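Viral macrophage inflammatory protein 2 (PDB 2FHT) binds a wide range of chemokine receptors, CXCR4 among them, and thereby blocks infection by several HIV-1 strains. Local coordinates at residues A[27-32]-A[41-46]. Numbering follows the deposited sequence.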
ATOM      1  N   SER A  27      -4.985  -5.626  -5.169  1.00 22.71           N
ATOM      2  CA  SER A  27      -3.669  -6.105  -4.745  1.00 21.06           C
ATOM      3  C   SER A  27      -2.948  -5.028  -3.965  1.00 20.47           C
ATOM      4  O   SER A  27      -3.514  -3.975  -3.662  1.00 20.73           O
ATOM      5  CB  SER A  27      -2.817  -6.456  -5.971  1.00 25.59           C
ATOM      6  OG  SER A  27      -2.645  -5.321  -6.815  1.00 23.21           O
ATOM      7  N   TRP A  28      -1.688  -5.276  -3.639  1.00 18.79           N
ATOM      8  CA  TRP A  28      -0.918  -4.279  -2.906  1.00 19.85           C
ATOM      9  C   TRP A  28       0.563  -4.427  -3.234  1.00 22.98           C
ATOM     10  O   TRP A  28       0.980  -5.439  -3.802  1.00 20.86           O
ATOM     11  CB  TRP A  28      -1.120  -4.443  -1.390  1.00 17.16           C
ATOM     12  CG  TRP A  28      -0.557  -5.740  -0.821  1.00 19.05           C
ATOM     13  CD1 TRP A  28      -1.162  -6.967  -0.813  1.00 16.65           C
ATOM     14  CD2 TRP A  28       0.709  -5.921  -0.186  1.00 16.92           C
ATOM     15  NE1 TRP A  28      -0.353  -7.891  -0.211  1.00 13.08           N
ATOM     16  CE2 TRP A  28       0.797  -7.278   0.190  1.00 17.88           C
ATOM     17  CE3 TRP A  28       1.779  -5.060   0.107  1.00 17.80           C
ATOM     18  CZ2 TRP A  28       1.919  -7.799   0.838  1.00 22.56           C
ATOM     19  CZ3 TRP A  28       2.888  -5.580   0.746  1.00 20.58           C
ATOM     20  CH2 TRP A  28       2.949  -6.937   1.111  1.00 22.67           C
ATOM     21  N   TYR A  29       1.353  -3.409  -2.897  1.00 20.61           N
ATOM     22  CA  TYR A  29       2.790  -3.473  -3.107  1.00 21.15           C
ATOM     23  C   TYR A  29       3.442  -2.613  -2.044  1.00 19.32           C
ATOM     24  O   TYR A  29       2.836  -1.638  -1.580  1.00 16.42           O
ATOM     25  CB  TYR A  29       3.180  -3.046  -4.521  1.00 23.46           C
ATOM     26  CG  TYR A  29       2.711  -1.681  -4.935  1.00 30.43           C
ATOM     27  CD1 TYR A  29       1.480  -1.509  -5.569  1.00 37.91           C
ATOM     28  CD2 TYR A  29       3.526  -0.569  -4.767  1.00 31.22           C
ATOM     29  CE1 TYR A  29       1.074  -0.256  -6.035  1.00 40.04           C
ATOM     30  CE2 TYR A  29       3.138   0.678  -5.230  1.00 38.09           C
ATOM     31  CZ  TYR A  29       1.914   0.834  -5.865  1.00 41.52           C
ATOM     32  OH  TYR A  29       1.551   2.076  -6.340  1.00 44.22           O
ATOM     33  N   PRO A  30       4.619  -3.039  -1.543  1.00 18.25           N
ATOM     34  CA  PRO A  30       5.327  -2.274  -0.509  1.00 15.98           C
ATOM     35  C   PRO A  30       6.033  -1.090  -1.112  1.00 15.15           C
ATOM     36  O   PRO A  30       6.250  -1.052  -2.316  1.00 18.10           O
ATOM     37  CB  PRO A  30       6.337  -3.285   0.043  1.00 14.56           C
ATOM     38  CG  PRO A  30       6.668  -4.116  -1.141  1.00 17.27           C
ATOM     39  CD  PRO A  30       5.368  -4.258  -1.918  1.00 20.34           C
ATOM     40  N   THR A  31       6.263  -0.071  -0.299  1.00 18.07           N
ATOM     41  CA  THR A  31       7.014   1.098  -0.745  1.00 20.25           C
ATOM     42  C   THR A  31       8.493   0.767  -0.467  1.00 22.27           C
ATOM     43  O   THR A  31       8.820  -0.264   0.163  1.00 23.21           O
ATOM     44  CB  THR A  31       6.619   2.401  -0.000  1.00 15.33           C
ATOM     45  OG1 THR A  31       6.682   2.199   1.406  1.00 17.55           O
ATOM     46  CG2 THR A  31       5.239   2.823  -0.365  1.00 17.40           C
ATOM     47  N   SER A  32       9.390   1.587  -0.993  1.00 23.29           N
ATOM     48  CA  SER A  32      10.812   1.373  -0.788  1.00 20.83           C
ATOM     49  C   SER A  32      11.118   1.387   0.696  1.00 21.84           C
ATOM     50  O   SER A  32      10.536   2.169   1.435  1.00 21.26           O
ATOM     51  CB  SER A  32      11.599   2.483  -1.495  1.00 23.43           C
ATOM     52  OG  SER A  32      12.955   2.510  -1.074  1.00 27.74           O
ATOM     53  N   ILE A  41       1.045   0.137  -0.345  1.00 12.57           N
ATOM     54  CA  ILE A  41       0.053   0.766  -1.200  1.00 16.50           C
ATOM     55  C   ILE A  41      -0.966  -0.269  -1.689  1.00 16.23           C
ATOM     56  O   ILE A  41      -0.590  -1.285  -2.275  1.00 18.56           O
ATOM     57  CB  ILE A  41       0.719   1.435  -2.428  1.00 16.59           C
ATOM     58  CG1 ILE A  41       1.697   2.528  -1.967  1.00 17.46           C
ATOM     59  CG2 ILE A  41      -0.341   1.993  -3.363  1.00 17.66           C
ATOM     60  CD1 ILE A  41       2.690   3.021  -3.054  1.00 16.11           C
ATOM     61  N   PHE A  42      -2.243  -0.047  -1.383  1.00 16.61           N
ATOM     62  CA  PHE A  42      -3.294  -0.940  -1.851  1.00 17.09           C
ATOM     63  C   PHE A  42      -3.794  -0.433  -3.193  1.00 18.46           C
ATOM     64  O   PHE A  42      -3.891   0.778  -3.402  1.00 23.77           O
ATOM     65  CB  PHE A  42      -4.468  -1.011  -0.859  1.00 20.00           C
ATOM     66  CG  PHE A  42      -4.166  -1.798   0.378  1.00 23.38           C
ATOM     67  CD1 PHE A  42      -3.898  -1.151   1.577  1.00 19.52           C
ATOM     68  CD2 PHE A  42      -4.060  -3.191   0.324  1.00 19.27           C
ATOM     69  CE1 PHE A  42      -3.533  -1.875   2.697  1.00 20.75           C
ATOM     70  CE2 PHE A  42      -3.693  -3.923   1.439  1.00 16.04           C
ATOM     71  CZ  PHE A  42      -3.421  -3.271   2.629  1.00 16.08           C
ATOM     72  N   LEU A  43      -3.998  -1.343  -4.134  1.00 18.82           N
ATOM     73  CA  LEU A  43      -4.516  -0.978  -5.437  1.00 23.99           C
ATOM     74  C   LEU A  43      -5.969  -1.358  -5.399  1.00 24.87           C
ATOM     75  O   LEU A  43      -6.304  -2.489  -5.054  1.00 25.51           O
ATOM     76  CB  LEU A  43      -3.795  -1.736  -6.551  1.00 28.32           C
ATOM     77  CG  LEU A  43      -2.363  -1.256  -6.796  1.00 33.81           C
ATOM     78  CD1 LEU A  43      -1.654  -2.190  -7.748  1.00 31.41           C
ATOM     79  CD2 LEU A  43      -2.395   0.160  -7.378  1.00 35.94           C
ATOM     80  N   THR A  44      -6.847  -0.394  -5.630  1.00 28.39           N
ATOM     81  CA  THR A  44      -8.273  -0.691  -5.607  1.00 30.95           C
ATOM     82  C   THR A  44      -8.701  -1.215  -6.966  1.00 33.27           C
ATOM     83  O   THR A  44      -7.941  -1.116  -7.946  1.00 33.50           O
ATOM     84  CB  THR A  44      -9.126   0.540  -5.174  1.00 35.67           C
ATOM     85  OG1 THR A  44      -9.128   1.546  -6.201  1.00 32.90           O
ATOM     86  CG2 THR A  44      -8.560   1.136  -3.859  1.00 33.28           C
ATOM     87  N   LYS A  45      -9.850  -1.886  -6.999  1.00 37.28           N
ATOM     88  CA  LYS A  45     -10.378  -2.426  -8.249  1.00 40.93           C
ATOM     89  C   LYS A  45     -10.709  -1.249  -9.171  1.00 42.89           C
ATOM     90  O   LYS A  45     -10.568  -1.340 -10.381  1.00 46.19           O
ATOM     91  CB  LYS A  45     -11.613  -3.282  -7.970  1.00 42.15           C
ATOM     92  CG  LYS A  45     -11.329  -4.521  -7.122  1.00 43.16           C
ATOM     93  CD  LYS A  45     -12.614  -5.253  -6.712  1.00 40.64           C
ATOM     94  CE  LYS A  45     -12.282  -6.505  -5.905  1.00 42.92           C
ATOM     95  NZ  LYS A  45     -13.438  -7.126  -5.196  1.00 39.19           N
ATOM     96  N   ARG A  46     -11.130  -0.138  -8.575  1.00 47.03           N
ATOM     97  CA  ARG A  46     -11.441   1.089  -9.306  1.00 49.43           C
ATOM     98  C   ARG A  46     -10.183   1.668  -9.981  1.00 47.62           C
ATOM     99  O   ARG A  46     -10.288   2.487 -10.894  1.00 47.94           O
ATOM    100  CB  ARG A  46     -12.029   2.122  -8.334  1.00 56.63           C
ATOM    101  CG  ARG A  46     -12.149   3.551  -8.879  1.00 64.56           C
ATOM    102  CD  ARG A  46     -12.473   4.528  -7.754  1.00 68.73           C
ATOM    103  NE  ARG A  46     -12.435   5.932  -8.167  1.00 69.45           N
ATOM    104  CZ  ARG A  46     -12.110   6.937  -7.355  1.00 71.41           C
ATOM    105  NH1 ARG A  46     -11.784   6.700  -6.086  1.00 71.97           N
ATOM    106  NH2 ARG A  46     -12.129   8.186  -7.800  1.00 72.15           N
TER
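Y29 and I41 face each other as a hydrogen-bonded antiparallel pair: Y29 N donates to I41 O at 2.9 Å, and I41 N returns a nearly straight bond (175°) to Y29 O. Two pairs along, S27 and L43 repeat the pattern, L43 N meeting S27 O at 2.7 Å, whereas the bond from S27 N to L43 O is weak at 3.4 Å. W28 and F42 form the intervening non-hydrogen-bonded pair, where W28 CA comes 3.1 Å from I41 O in a CA-H...O contact.

Apolar contacts divide between two faces. On one, the Y29 ring leans across to the neighbouring strand, its CG set between backbone N and carbonyl carbon (chi1 56°). I41 CB makes a CH-pi contact over the ring face, 3.9 Å from its centroid, while L43 CG abuts the ring edge at CE1. Beyond the strand end, T31 CG2 reaches I41 CD1 at 3.7 Å. On the other face, W28 CB touches F42 CD2 at 3.6 Å; the five-membered ring of W28 and the F42 ring lie obliquely, planes at 52°, and F42 also packs on V59 and L62 of helix 57-65.

Backbone bonds thus set the antiparallel register of this chemokine hairpin, while side chains split by face: Y29 with I41 and L43, W28 with F42 helix-side.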